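Long-range contact in extracellular solute-binding protein (PDB 3PU5), which probably binds a small solute, possibly a polyamine, outside the cytoplasm for uptake by an ABC transporter: residues F271-Y276 and E288-R293. Sequence-based numbering, arbitrary orientation.
Sequences FCEAMY and EKLKHR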
ATOM      1  N   PHE A 271      12.996   4.406   7.245  1.00  9.60           N
ATOM      2  CA  PHE A 271      12.093   4.828   6.178  1.00  9.79           C
ATOM      3  C   PHE A 271      10.631   4.818   6.644  1.00 10.36           C
ATOM      4  O   PHE A 271       9.915   5.801   6.464  1.00 11.28           O
ATOM      5  CB  PHE A 271      12.283   3.956   4.924  1.00 10.39           C
ATOM      6  CG  PHE A 271      11.342   4.295   3.790  1.00 10.25           C
ATOM      7  CD1 PHE A 271      11.542   5.436   3.017  1.00  9.42           C
ATOM      8  CD2 PHE A 271      10.255   3.473   3.502  1.00 11.21           C
ATOM      9  CE1 PHE A 271      10.684   5.747   1.970  1.00 12.23           C
ATOM     10  CE2 PHE A 271       9.392   3.774   2.459  1.00 10.32           C
ATOM     11  CZ  PHE A 271       9.608   4.911   1.688  1.00 10.16           C
ATOM     12  N   CYS A 272      10.190   3.726   7.265  1.00  8.91           N
ATOM     13  CA  CYS A 272       8.778   3.614   7.618  1.00  9.23           C
ATOM     14  C   CYS A 272       8.357   4.586   8.722  1.00 11.80           C
ATOM     15  O   CYS A 272       7.253   5.121   8.690  1.00 11.97           O
ATOM     16  CB  CYS A 272       8.415   2.176   7.974  1.00  9.56           C
ATOM     17  SG  CYS A 272       8.574   1.063   6.565  1.00  9.37           S
ATOM     18  N   GLU A 273       9.237   4.829   9.689  1.00 10.47           N
ATOM     19  CA  GLU A 273       8.942   5.808  10.732  1.00 13.01           C
ATOM     20  C   GLU A 273       8.793   7.215  10.147  1.00 12.58           C
ATOM     21  O   GLU A 273       7.941   7.998  10.579  1.00 12.75           O
ATOM     22  CB  GLU A 273      10.051   5.805  11.781  1.00 13.89           C
ATOM     23  CG  GLU A 273      10.099   4.539  12.627  1.00 15.29           C
ATOM     24  CD  GLU A 273       9.427   4.695  13.976  1.00 19.82           C
ATOM     25  OE1 GLU A 273       8.859   5.775  14.248  1.00 21.21           O
ATOM     26  OE2 GLU A 273       9.467   3.732  14.769  1.00 18.26           O
ATOM     27  N   ALA A 274       9.642   7.537   9.175  1.00 12.10           N
ATOM     28  CA  ALA A 274       9.615   8.849   8.532  1.00 12.80           C
ATOM     29  C   ALA A 274       8.334   9.049   7.711  1.00 11.71           C
ATOM     30  O   ALA A 274       7.768  10.145   7.674  1.00 10.60           O
ATOM     31  CB  ALA A 274      10.851   9.015   7.645  1.00 13.46           C
HETATM   32  N   MSE A 275       7.877   7.980   7.063  1.00 10.36           N
HETATM   33  CA  MSE A 275       6.721   8.056   6.169  1.00 10.97           C
HETATM   34  C   MSE A 275       5.400   7.670   6.829  1.00 10.89           C
HETATM   35  O   MSE A 275       4.357   7.757   6.188  1.00 10.53           O
HETATM   36  CB  MSE A 275       6.930   7.160   4.947  1.00  9.06           C
HETATM   37  CG  MSE A 275       8.069   7.596   4.067  1.00 11.77           C
HETATM   38 SE   MSE A 275       7.682   9.311   3.198  1.00 28.13          SE
HETATM   39  CE  MSE A 275       6.146   8.775   2.091  1.00 15.88           C
ATOM     40  N   TYR A 276       5.435   7.248   8.093  1.00  9.21           N
ATOM     41  CA  TYR A 276       4.248   6.662   8.736  1.00 11.96           C
ATOM     42  C   TYR A 276       3.711   5.462   7.941  1.00 10.82           C
ATOM     43  O   TYR A 276       2.503   5.341   7.697  1.00 10.03           O
ATOM     44  CB  TYR A 276       3.134   7.696   8.954  1.00 13.44           C
ATOM     45  CG  TYR A 276       3.459   8.763   9.984  1.00 15.87           C
ATOM     46  CD1 TYR A 276       4.497   9.662   9.775  1.00 20.01           C
ATOM     47  CD2 TYR A 276       2.708   8.893  11.140  1.00 16.50           C
ATOM     48  CE1 TYR A 276       4.792  10.644  10.703  1.00 25.05           C
ATOM     49  CE2 TYR A 276       2.995   9.864  12.077  1.00 17.45           C
ATOM     50  CZ  TYR A 276       4.035  10.736  11.855  1.00 24.68           C
ATOM     51  OH  TYR A 276       4.323  11.714  12.780  1.00 28.14           O
ATOM     52  N   GLU A 288       7.548   5.422  19.942  1.00 17.99           N
ATOM     53  CA  GLU A 288       6.302   5.728  20.630  1.00 19.15           C
ATOM     54  C   GLU A 288       5.283   6.367  19.697  1.00 16.29           C
ATOM     55  O   GLU A 288       4.087   6.269  19.923  1.00 16.52           O
ATOM     56  CB  GLU A 288       6.573   6.672  21.807  1.00 20.08           C
ATOM     57  CG  GLU A 288       7.306   6.023  22.965  1.00 19.69           C
ATOM     58  CD  GLU A 288       6.409   5.111  23.786  1.00 27.67           C
ATOM     59  OE1 GLU A 288       5.202   5.417  23.924  1.00 25.18           O
ATOM     60  OE2 GLU A 288       6.914   4.090  24.301  1.00 26.48           O
ATOM     61  N   LYS A 289       5.765   7.027  18.647  1.00 19.53           N
ATOM     62  CA  LYS A 289       4.881   7.705  17.708  1.00 18.58           C
ATOM     63  C   LYS A 289       3.961   6.737  16.962  1.00 17.68           C
ATOM     64  O   LYS A 289       2.856   7.110  16.565  1.00 16.75           O
ATOM     65  CB  LYS A 289       5.694   8.542  16.715  1.00 20.87           C
ATOM     66  CG  LYS A 289       4.916   9.679  16.106  1.00 26.88           C
ATOM     67  CD  LYS A 289       5.841  10.790  15.618  1.00 35.16           C
ATOM     68  CE  LYS A 289       6.675  10.336  14.424  1.00 36.31           C
ATOM     69  NZ  LYS A 289       7.460  11.457  13.813  1.00 45.53           N
ATOM     70  N   LEU A 290       4.400   5.492  16.795  1.00 12.45           N
ATOM     71  CA  LEU A 290       3.672   4.548  15.945  1.00 13.14           C
ATOM     72  C   LEU A 290       3.350   3.214  16.612  1.00 14.01           C
ATOM     73  O   LEU A 290       2.411   2.521  16.219  1.00 13.42           O
ATOM     74  CB  LEU A 290       4.476   4.302  14.667  1.00 12.27           C
ATOM     75  CG  LEU A 290       4.524   5.524  13.756  1.00 15.66           C
ATOM     76  CD1 LEU A 290       5.626   5.402  12.701  1.00 15.01           C
ATOM     77  CD2 LEU A 290       3.168   5.719  13.111  1.00 12.41           C
ATOM     78  N   LYS A 291       4.160   2.862  17.605  1.00 12.88           N
ATOM     79  CA  LYS A 291       4.094   1.582  18.303  1.00 16.57           C
ATOM     80  C   LYS A 291       2.671   1.184  18.694  1.00 16.86           C
ATOM     81  O   LYS A 291       2.285   0.014  18.592  1.00 14.38           O
ATOM     82  CB  LYS A 291       4.967   1.686  19.556  1.00 17.68           C
ATOM     83  CG  LYS A 291       5.047   0.471  20.432  1.00 23.70           C
ATOM     84  CD  LYS A 291       5.837   0.842  21.693  1.00 26.96           C
ATOM     85  CE  LYS A 291       6.364  -0.395  22.403  1.00 34.57           C
ATOM     86  NZ  LYS A 291       5.263  -1.349  22.708  1.00 41.39           N
ATOM     87  N   HIS A 292       1.892   2.162  19.137  1.00 13.05           N
ATOM     88  CA  HIS A 292       0.577   1.878  19.690  1.00 16.70           C
ATOM     89  C   HIS A 292      -0.570   1.922  18.674  1.00 17.63           C
ATOM     90  O   HIS A 292      -1.693   1.518  18.991  1.00 19.78           O
ATOM     91  CB  HIS A 292       0.289   2.815  20.873  1.00 19.29           C
ATOM     92  CG  HIS A 292       1.365   2.807  21.919  1.00 21.26           C
ATOM     93  ND1 HIS A 292       1.661   1.690  22.675  1.00 22.46           N
ATOM     94  CD2 HIS A 292       2.228   3.770  22.319  1.00 23.75           C
ATOM     95  CE1 HIS A 292       2.655   1.970  23.499  1.00 23.74           C
ATOM     96  NE2 HIS A 292       3.019   3.224  23.305  1.00 25.19           N
ATOM     97  N   ARG A 293      -0.307   2.395  17.462  1.00 13.17           N
ATOM     98  CA  ARG A 293      -1.404   2.593  16.511  1.00 14.49           C
ATOM     99  C   ARG A 293      -1.227   1.959  15.128  1.00 12.24           C
ATOM    100  O   ARG A 293      -2.212   1.594  14.480  1.00 12.39           O
ATOM    101  CB  ARG A 293      -1.776   4.082  16.402  1.00 15.21           C
ATOM    102  CG  ARG A 293      -0.601   5.013  16.206  1.00 13.45           C
ATOM    103  CD  ARG A 293      -1.021   6.463  16.370  1.00 13.68           C
ATOM    104  NE  ARG A 293       0.108   7.361  16.154  1.00 13.86           N
ATOM    105  CZ  ARG A 293       0.009   8.665  15.911  1.00 16.16           C
ATOM    106  NH1 ARG A 293      -1.181   9.244  15.841  1.00 13.95           N
ATOM    107  NH2 ARG A 293       1.107   9.389  15.730  1.00 14.40           N
TER
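Two torsions set up the meeting of Y276 with L290: each CG lies opposite its own carbonyl carbon (chi1 -68° and -69°), and the leucine crosses the tyrosine at about a right angle, L290 CD2 lying 3.8 Å from Y276 CD2. L290 and E273 run past each other in opposite directions, L290 CD1 3.6 Å from E273 OE1, while E273 OE2 accepts a hydrogen bond from the backbone N of S287. The bent chain of K289 crosses the phenol end at about a right angle, K289 CE 3.2 Å from Y276 OH. R293 comes to the ring's edge, its NH2 4.1 Å from Y276 CE2, the guanidinium turned steeply against the ring. That group is held side-on: R293 NE (2.8 Å) and R293 NH2 (3.0 Å) both donate to K289 O, while salt bridges to E221 and D222 probably balance its charge. Y276, with positive phi, is the first residue past helix 265-275, and the following loop returns to that helix's C-terminal end, in what is probably a periplasmic-binding-protein fold. Helix 214-223 flanks the contact, F218 touching Y276, L290 and R293, whereas helix 15-33 packs against F271, A274 and M275.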